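Local coordinates for putative malic enzyme ((S)-malate:NAD+ oxidoreductase (decarboxylating)) (Streptococcus pyogenes, PDB 2A9F), which probably catalyses the NAD-dependent oxidative decarboxylation of (S)-malate, using a divalent metal ion, at residues I169-L172 with A173-N177; K184-D187 with E188-I191; L201-T204 with R205-A209. One frame throughout, in Å; residues are numbered along the deposited sequence.

In the fold
The three contacts are local and follow one another along the chain, all in the probable NAD-binding domain. Contact 1 lies on helix 162-180. Contact 2 is the turn that leads into strand 190-194, and contact 3 lies on helix 198-210. Their centres are 12 to 14 Å apart, and each touches the other two. I175 of contact 1 packs on L186 of contact 2 and on L207 of contact 3, and L207 also meets I191 of contact 2. One apolar core thus joins the two helices to strand 190-194, a member of the six-stranded mixed sheet. Contacts 2 and 3 lie in the beta-alpha-beta unit 190-194, 198-210 and 214-219, and helix 162-180 packs against it.

Contact 1 (I169-L172 with A173-N177); sequences IVVL and AAIFN
L172 packs its CG against the F176 ring one turn later in helix 162-180, in a largely buried stretch of the helix within the probable NAD-binding domain. CG lies 4.0 Å from F176 CE1, and the two side chains cross obliquely. L172 CG stands anti to the backbone N (chi1 -168°), which places it beside the ring. The ring also lies over the backbone. L172 O sits 3.2 Å above the ring plane, displaced toward the rim. The same oxygen accepts a weak bond from F176 N at 3.3 Å. A longer, weak bond comes from I175 N.

Packing is closer on the side of L172 and F176, although F176 is partly exposed. L172 also touches L207 of helix 198-210, and F176 reaches A349 of helix 342-354. A174 and I175 pack on F286 of strand 284-287. V171 forms the looser side. It is partly exposed too, and its CG1 comes no nearer than 4.5 Å to I175 CG2. Beyond the helix, V171 rests on I319. V170, by contrast, is buried. Its side chain lies about 5 Å from that of N320, predicted to bind (S)-malate, which places this part of the helix near the probable active site.

Two of the backbone bonds are bent. A173 N reaches I169 O at 3.2 Å with an N-H...O angle of 136°. The angle is 141° for the shorter bond from A174 N to V170 O, at 2.9 Å.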
ATOM      1  N   ILE A 169       2.002 -11.090 -24.262  1.00 56.50           N
ATOM      2  CA  ILE A 169       1.657  -9.902 -25.040  1.00 54.85           C
ATOM      3  C   ILE A 169       2.838  -9.403 -25.857  1.00 54.33           C
ATOM      4  O   ILE A 169       2.656  -8.789 -26.904  1.00 54.80           O
ATOM      5  CB  ILE A 169       1.209  -8.749 -24.137  1.00 53.94           C
ATOM      6  CG1 ILE A 169       0.078  -9.204 -23.229  1.00 54.70           C
ATOM      7  CG2 ILE A 169       0.745  -7.593 -24.980  1.00 55.00           C
ATOM      8  CD1 ILE A 169      -0.053  -8.370 -21.990  1.00 55.34           C
ATOM      9  N   VAL A 170       4.049  -9.650 -25.375  1.00 52.26           N
ATOM     10  CA  VAL A 170       5.217  -9.199 -26.105  1.00 52.83           C
ATOM     11  C   VAL A 170       5.565 -10.215 -27.176  1.00 52.43           C
ATOM     12  O   VAL A 170       6.144  -9.878 -28.211  1.00 52.05           O
ATOM     13  CB  VAL A 170       6.413  -8.980 -25.164  1.00 53.00           C
ATOM     14  CG1 VAL A 170       7.632  -8.523 -25.956  1.00 51.35           C
ATOM     15  CG2 VAL A 170       6.046  -7.945 -24.119  1.00 52.76           C
ATOM     16  N   VAL A 171       5.206 -11.470 -26.927  1.00 51.83           N
ATOM     17  CA  VAL A 171       5.462 -12.516 -27.899  1.00 49.37           C
ATOM     18  C   VAL A 171       4.475 -12.315 -29.040  1.00 47.98           C
ATOM     19  O   VAL A 171       4.814 -12.483 -30.211  1.00 46.32           O
ATOM     20  CB  VAL A 171       5.283 -13.905 -27.284  1.00 49.02           C
ATOM     21  CG1 VAL A 171       5.323 -14.977 -28.385  1.00 47.16           C
ATOM     22  CG2 VAL A 171       6.405 -14.155 -26.263  1.00 49.06           C
ATOM     23  N   LEU A 172       3.263 -11.915 -28.682  1.00 46.37           N
ATOM     24  CA  LEU A 172       2.234 -11.677 -29.664  1.00 46.15           C
ATOM     25  C   LEU A 172       2.625 -10.496 -30.534  1.00 47.58           C
ATOM     26  O   LEU A 172       2.320 -10.464 -31.733  1.00 48.71           O
ATOM     27  CB  LEU A 172       0.899 -11.400 -28.973  1.00 43.05           C
ATOM     28  CG  LEU A 172      -0.332 -11.408 -29.881  1.00 43.65           C
ATOM     29  CD1 LEU A 172      -0.320 -12.664 -30.759  1.00 47.27           C
ATOM     30  CD2 LEU A 172      -1.585 -11.373 -29.039  1.00 43.63           C
ATOM     31  N   ALA A 173       3.312  -9.524 -29.945  1.00 47.66           N
ATOM     32  CA  ALA A 173       3.714  -8.351 -30.708  1.00 47.92           C
ATOM     33  C   ALA A 173       4.900  -8.728 -31.568  1.00 48.11           C
ATOM     34  O   ALA A 173       5.052  -8.229 -32.694  1.00 46.79           O
ATOM     35  CB  ALA A 173       4.085  -7.203 -29.772  1.00 47.28           C
ATOM     36  N   ALA A 174       5.728  -9.622 -31.030  1.00 46.29           N
ATOM     37  CA  ALA A 174       6.918 -10.078 -31.727  1.00 45.71           C
ATOM     38  C   ALA A 174       6.579 -10.882 -32.981  1.00 46.13           C
ATOM     39  O   ALA A 174       7.406 -11.014 -33.880  1.00 44.59           O
ATOM     40  CB  ALA A 174       7.783 -10.904 -30.796  1.00 45.22           C
ATOM     41  N   ILE A 175       5.375 -11.439 -33.059  1.00 46.39           N
ATOM     42  CA  ILE A 175       5.054 -12.185 -34.261  1.00 46.00           C
ATOM     43  C   ILE A 175       4.416 -11.226 -35.266  1.00 46.84           C
ATOM     44  O   ILE A 175       4.704 -11.310 -36.450  1.00 48.17           O
ATOM     45  CB  ILE A 175       4.124 -13.435 -34.008  1.00 44.34           C
ATOM     46  CG1 ILE A 175       2.659 -13.069 -34.180  1.00 43.75           C
ATOM     47  CG2 ILE A 175       4.363 -14.021 -32.625  1.00 40.66           C
ATOM     48  CD1 ILE A 175       1.775 -14.286 -34.298  1.00 46.19           C
ATOM     49  N   PHE A 176       3.566 -10.316 -34.803  1.00 46.43           N
ATOM     50  CA  PHE A 176       2.954  -9.356 -35.718  1.00 47.76           C
ATOM     51  C   PHE A 176       4.082  -8.795 -36.590  1.00 48.34           C
ATOM     52  O   PHE A 176       3.950  -8.653 -37.816  1.00 46.67           O
ATOM     53  CB  PHE A 176       2.302  -8.213 -34.948  1.00 49.15           C
ATOM     54  CG  PHE A 176       1.005  -8.574 -34.300  1.00 50.51           C
ATOM     55  CD1 PHE A 176       0.648  -8.004 -33.081  1.00 51.58           C
ATOM     56  CD2 PHE A 176       0.125  -9.461 -34.912  1.00 52.26           C
ATOM     57  CE1 PHE A 176      -0.569  -8.310 -32.474  1.00 52.55           C
ATOM     58  CE2 PHE A 176      -1.099  -9.778 -34.315  1.00 53.74           C
ATOM     59  CZ  PHE A 176      -1.446  -9.202 -33.093  1.00 53.92           C
ATOM     60  N   ASN A 177       5.200  -8.492 -35.943  1.00 49.26           N
ATOM     61  CA  ASN A 177       6.343  -7.969 -36.657  1.00 51.36           C
ATOM     62  C   ASN A 177       7.052  -9.071 -37.417  1.00 51.60           C
ATOM     63  O   ASN A 177       7.709  -8.821 -38.422  1.00 50.09           O
ATOM     64  CB  ASN A 177       7.301  -7.274 -35.690  1.00 52.51           C
ATOM     65  CG  ASN A 177       6.914  -5.838 -35.441  1.00 51.34           C
ATOM     66  OD1 ASN A 177       5.984  -5.322 -36.066  1.00 53.27           O
ATOM     67  ND2 ASN A 177       7.621  -5.180 -34.533  1.00 51.74           N
TER

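Contact 2 (K184-D187 with E188-I191)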
ATOM      1  N   LYS A 184       3.715 -13.136 -44.934  1.00 74.21           N
ATOM      2  CA  LYS A 184       2.628 -14.074 -44.691  1.00 72.53           C
ATOM      3  C   LYS A 184       1.594 -13.414 -43.784  1.00 71.34           C
ATOM      4  O   LYS A 184       1.870 -12.390 -43.180  1.00 71.18           O
ATOM      5  CB  LYS A 184       3.189 -15.335 -44.030  1.00 72.18           C
ATOM      6  CG  LYS A 184       4.411 -15.901 -44.743  1.00 71.35           C
ATOM      7  CD  LYS A 184       5.029 -17.109 -44.019  1.00 70.54           C
ATOM      8  CE  LYS A 184       6.264 -17.624 -44.757  1.00 68.21           C
ATOM      9  NZ  LYS A 184       6.976 -18.709 -44.030  1.00 65.72           N
ATOM     10  N   SER A 185       0.399 -13.984 -43.701  1.00 71.45           N
ATOM     11  CA  SER A 185      -0.626 -13.428 -42.824  1.00 70.94           C
ATOM     12  C   SER A 185      -0.721 -14.299 -41.574  1.00 71.65           C
ATOM     13  O   SER A 185      -0.050 -15.331 -41.465  1.00 70.89           O
ATOM     14  CB  SER A 185      -1.989 -13.387 -43.522  1.00 71.03           C
ATOM     15  OG  SER A 185      -2.989 -12.851 -42.667  1.00 67.03           O
ATOM     16  N   LEU A 186      -1.556 -13.880 -40.631  1.00 71.31           N
ATOM     17  CA  LEU A 186      -1.732 -14.626 -39.395  1.00 70.29           C
ATOM     18  C   LEU A 186      -2.772 -15.732 -39.609  1.00 70.88           C
ATOM     19  O   LEU A 186      -2.974 -16.587 -38.744  1.00 70.27           O
ATOM     20  CB  LEU A 186      -2.178 -13.673 -38.280  1.00 67.30           C
ATOM     21  CG  LEU A 186      -2.205 -14.200 -36.841  1.00 66.74           C
ATOM     22  CD1 LEU A 186      -0.828 -14.705 -36.424  1.00 62.79           C
ATOM     23  CD2 LEU A 186      -2.678 -13.078 -35.924  1.00 66.60           C
ATOM     24  N   ASP A 187      -3.419 -15.710 -40.774  1.00 71.64           N
ATOM     25  CA  ASP A 187      -4.437 -16.699 -41.116  1.00 71.53           C
ATOM     26  C   ASP A 187      -3.870 -17.678 -42.120  1.00 70.05           C
ATOM     27  O   ASP A 187      -4.587 -18.533 -42.623  1.00 70.93           O
ATOM     28  CB  ASP A 187      -5.660 -16.032 -41.740  1.00 74.52           C
ATOM     29  CG  ASP A 187      -6.170 -14.854 -40.930  1.00 76.69           C
ATOM     30  OD1 ASP A 187      -6.993 -15.070 -40.010  1.00 77.23           O
ATOM     31  OD2 ASP A 187      -5.740 -13.710 -41.214  1.00 77.53           O
ATOM     32  N   GLU A 188      -2.588 -17.532 -42.427  1.00 68.30           N
ATOM     33  CA  GLU A 188      -1.925 -18.412 -43.374  1.00 67.42           C
ATOM     34  C   GLU A 188      -0.820 -19.127 -42.615  1.00 66.74           C
ATOM     35  O   GLU A 188      -0.160 -20.025 -43.139  1.00 66.83           O
ATOM     36  CB  GLU A 188      -1.289 -17.603 -44.513  1.00 70.51           C
ATOM     37  CG  GLU A 188      -2.215 -16.649 -45.259  1.00 72.63           C
ATOM     38  CD  GLU A 188      -1.464 -15.790 -46.277  1.00 75.24           C
ATOM     39  OE1 GLU A 188      -0.866 -16.359 -47.221  1.00 75.93           O
ATOM     40  OE2 GLU A 188      -1.466 -14.543 -46.129  1.00 75.70           O
ATOM     41  N   VAL A 189      -0.610 -18.724 -41.370  1.00 64.56           N
ATOM     42  CA  VAL A 189       0.447 -19.329 -40.582  1.00 61.85           C
ATOM     43  C   VAL A 189       0.063 -20.576 -39.799  1.00 60.02           C
ATOM     44  O   VAL A 189      -1.033 -20.677 -39.247  1.00 59.23           O
ATOM     45  CB  VAL A 189       1.067 -18.301 -39.605  1.00 62.46           C
ATOM     46  CG1 VAL A 189       1.951 -17.310 -40.370  1.00 60.51           C
ATOM     47  CG2 VAL A 189      -0.037 -17.565 -38.866  1.00 62.77           C
ATOM     48  N   SER A 190       0.987 -21.531 -39.783  1.00 58.08           N
ATOM     49  CA  SER A 190       0.825 -22.773 -39.048  1.00 57.49           C
ATOM     50  C   SER A 190       1.652 -22.551 -37.785  1.00 56.38           C
ATOM     51  O   SER A 190       2.886 -22.568 -37.820  1.00 56.82           O
ATOM     52  CB  SER A 190       1.385 -23.944 -39.852  1.00 57.68           C
ATOM     53  OG  SER A 190       2.763 -23.759 -40.097  1.00 59.55           O
ATOM     54  N   ILE A 191       0.950 -22.339 -36.676  1.00 54.09           N
ATOM     55  CA  ILE A 191       1.553 -22.046 -35.381  1.00 50.52           C
ATOM     56  C   ILE A 191       1.494 -23.212 -34.386  1.00 51.35           C
ATOM     57  O   ILE A 191       0.407 -23.683 -34.031  1.00 50.01           O
ATOM     58  CB  ILE A 191       0.838 -20.819 -34.759  1.00 48.86           C
ATOM     59  CG1 ILE A 191       0.871 -19.646 -35.741  1.00 48.52           C
ATOM     60  CG2 ILE A 191       1.473 -20.449 -33.446  1.00 48.92           C
ATOM     61  CD1 ILE A 191       0.121 -18.416 -35.274  1.00 43.61           C
TER
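E188 reaches back over S185 in the turn that precedes strand 190-194. Its CB lies 3.5 Å from D187 C, the carbonyl carbon just before it. CG is beside the backbone N and anti to the carbonyl carbon (chi1 -54°), which turns the chain back toward S185. There CG comes to 3.7 Å from S185 CB. CD is equally near S185 N, at 3.7 Å. The chain is extended beyond CG. At the tip, OE2 is modelled 3.1 Å from S185 N, but it also crowds S185 CB too closely, so its exact place is doubtful.

The turn itself is held weakly. E188 N donates to S185 O at 3.5 Å, and S185 OG gives a weak bond to D187 OD2. D187 and E188 are exposed, so this polar edge faces solvent.

The other edge is apolar. L186 CD1 lies 3.8 Å from V189 CG2 and 4.0 Å from I191 CD1. The L186 side chain also packs on F176 and L179 of helix 162-180, while V189 touches L179. I191 pairs through its backbone with K214 and T216. The arrangement is a polar turn with one leucine anchored in the core, leading into a strand consistent with the first of a Rossmann-type fold.

Contact 3 (L201-T204 with R205-A209); sequences LSIT and RKLLA
The guanidinium of R205 has L201 CB over one face, a contact between neighbouring turns of helix 198-210. The backbone bonds come first. K206 N donates to S202 O at 2.8 Å, with an N-H...O angle of 172°. L207 N to I203 O (2.7 Å) and L208 N to T204 O (3.0 Å) are nearly as straight. All are regular alpha-helical bonds.

The side-chain packing is of two kinds. On the exposed side, L201 CB lies 4.0 Å above the plane of the R205 guanidinium, over its centre. The path of the arginine is doubtful, because its CD is modelled too close to L201 O. K206 NZ, turned back by its last torsion, comes within 3.6 Å of S202 CB. On the side facing helix 162-180, I203 CG2 is 4.3 Å from L207 CD1. I203 also touches A168 of that helix, and T204 packs on V193, V215 and V217 of the sheet.

The hydroxyls bond to the backbone: S202 OG to A199 O, and T204 OG1 to G200 O. The helix links parallel strands 190-194 and 214-219. Beginning within a GxGxxG-like sequence (G195, G197, G200), it is consistent with the first crossover helix of a Rossmann fold.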
ATOM      1  N   LEU A 201      -2.074 -22.369 -22.936  1.00 52.05           N
ATOM      2  CA  LEU A 201      -3.453 -22.262 -23.364  1.00 53.92           C
ATOM      3  C   LEU A 201      -3.862 -20.807 -23.568  1.00 56.16           C
ATOM      4  O   LEU A 201      -4.538 -20.479 -24.552  1.00 57.73           O
ATOM      5  CB  LEU A 201      -4.374 -22.926 -22.342  1.00 52.13           C
ATOM      6  CG  LEU A 201      -4.726 -24.410 -22.531  1.00 52.92           C
ATOM      7  CD1 LEU A 201      -3.534 -25.231 -22.996  1.00 52.48           C
ATOM      8  CD2 LEU A 201      -5.253 -24.937 -21.202  1.00 54.31           C
ATOM      9  N   SER A 202      -3.458 -19.929 -22.653  1.00 56.54           N
ATOM     10  CA  SER A 202      -3.811 -18.522 -22.785  1.00 56.63           C
ATOM     11  C   SER A 202      -3.253 -17.999 -24.097  1.00 55.97           C
ATOM     12  O   SER A 202      -4.016 -17.528 -24.942  1.00 55.41           O
ATOM     13  CB  SER A 202      -3.288 -17.697 -21.596  1.00 57.05           C
ATOM     14  OG  SER A 202      -1.885 -17.776 -21.463  1.00 58.59           O
ATOM     15  N   ILE A 203      -1.935 -18.102 -24.278  1.00 54.33           N
ATOM     16  CA  ILE A 203      -1.314 -17.638 -25.517  1.00 54.87           C
ATOM     17  C   ILE A 203      -2.149 -18.109 -26.708  1.00 53.18           C
ATOM     18  O   ILE A 203      -2.427 -17.343 -27.637  1.00 52.33           O
ATOM     19  CB  ILE A 203       0.139 -18.186 -25.694  1.00 57.00           C
ATOM     20  CG1 ILE A 203       1.131 -17.361 -24.869  1.00 59.48           C
ATOM     21  CG2 ILE A 203       0.558 -18.105 -27.168  1.00 57.38           C
ATOM     22  CD1 ILE A 203       0.952 -17.458 -23.355  1.00 61.46           C
ATOM     23  N   THR A 204      -2.553 -19.373 -26.660  1.00 51.27           N
ATOM     24  CA  THR A 204      -3.342 -19.964 -27.726  1.00 51.55           C
ATOM     25  C   THR A 204      -4.668 -19.222 -27.901  1.00 50.45           C
ATOM     26  O   THR A 204      -5.035 -18.878 -29.030  1.00 48.15           O
ATOM     27  CB  THR A 204      -3.586 -21.484 -27.470  1.00 51.93           C
ATOM     28  OG1 THR A 204      -2.321 -22.142 -27.309  1.00 52.74           O
ATOM     29  CG2 THR A 204      -4.327 -22.127 -28.647  1.00 47.53           C
ATOM     30  N   ARG A 205      -5.382 -18.966 -26.806  1.00 49.88           N
ATOM     31  CA  ARG A 205      -6.646 -18.237 -26.926  1.00 50.82           C
ATOM     32  C   ARG A 205      -6.360 -16.881 -27.551  1.00 50.76           C
ATOM     33  O   ARG A 205      -7.067 -16.436 -28.460  1.00 49.95           O
ATOM     34  CB  ARG A 205      -7.311 -18.021 -25.568  1.00 52.10           C
ATOM     35  CG  ARG A 205      -8.100 -19.201 -25.047  1.00 52.07           C
ATOM     36  CD  ARG A 205      -7.204 -20.398 -24.889  1.00 56.26           C
ATOM     37  NE  ARG A 205      -7.842 -21.471 -24.132  1.00 60.46           N
ATOM     38  CZ  ARG A 205      -8.026 -21.448 -22.815  1.00 60.64           C
ATOM     39  NH1 ARG A 205      -7.619 -20.402 -22.100  1.00 59.75           N
ATOM     40  NH2 ARG A 205      -8.611 -22.479 -22.218  1.00 59.10           N
ATOM     41  N   LYS A 206      -5.314 -16.228 -27.060  1.00 50.52           N
ATOM     42  CA  LYS A 206      -4.932 -14.928 -27.584  1.00 51.05           C
ATOM     43  C   LYS A 206      -4.669 -15.011 -29.077  1.00 49.00           C
ATOM     44  O   LYS A 206      -5.207 -14.209 -29.842  1.00 48.45           O
ATOM     45  CB  LYS A 206      -3.702 -14.395 -26.851  1.00 52.81           C
ATOM     46  CG  LYS A 206      -4.015 -13.913 -25.449  1.00 55.10           C
ATOM     47  CD  LYS A 206      -2.758 -13.511 -24.704  1.00 57.88           C
ATOM     48  CE  LYS A 206      -3.094 -13.181 -23.267  1.00 60.26           C
ATOM     49  NZ  LYS A 206      -3.831 -14.307 -22.614  1.00 61.47           N
ATOM     50  N   LEU A 207      -3.853 -15.973 -29.497  1.00 46.83           N
ATOM     51  CA  LEU A 207      -3.565 -16.140 -30.923  1.00 46.34           C
ATOM     52  C   LEU A 207      -4.831 -16.267 -31.785  1.00 46.39           C
ATOM     53  O   LEU A 207      -4.969 -15.611 -32.811  1.00 45.13           O
ATOM     54  CB  LEU A 207      -2.707 -17.370 -31.147  1.00 44.33           C
ATOM     55  CG  LEU A 207      -1.208 -17.160 -31.125  1.00 44.57           C
ATOM     56  CD1 LEU A 207      -0.531 -18.512 -31.258  1.00 43.65           C
ATOM     57  CD2 LEU A 207      -0.802 -16.236 -32.263  1.00 43.74           C
ATOM     58  N   LEU A 208      -5.762 -17.110 -31.370  1.00 47.23           N
ATOM     59  CA  LEU A 208      -6.974 -17.281 -32.154  1.00 48.90           C
ATOM     60  C   LEU A 208      -7.737 -15.969 -32.213  1.00 50.01           C
ATOM     61  O   LEU A 208      -8.247 -15.587 -33.269  1.00 52.07           O
ATOM     62  CB  LEU A 208      -7.832 -18.404 -31.565  1.00 45.19           C
ATOM     63  CG  LEU A 208      -7.137 -19.765 -31.696  1.00 47.76           C
ATOM     64  CD1 LEU A 208      -8.082 -20.884 -31.259  1.00 48.44           C
ATOM     65  CD2 LEU A 208      -6.681 -19.974 -33.140  1.00 44.68           C
ATOM     66  N   ALA A 209      -7.785 -15.275 -31.078  1.00 51.83           N
ATOM     67  CA  ALA A 209      -8.462 -13.987 -30.968  1.00 52.65           C
ATOM     68  C   ALA A 209      -7.739 -12.930 -31.800  1.00 53.04           C
ATOM     69  O   ALA A 209      -8.345 -11.974 -32.275  1.00 53.84           O
ATOM     70  CB  ALA A 209      -8.508 -13.554 -29.512  1.00 52.32           C
TER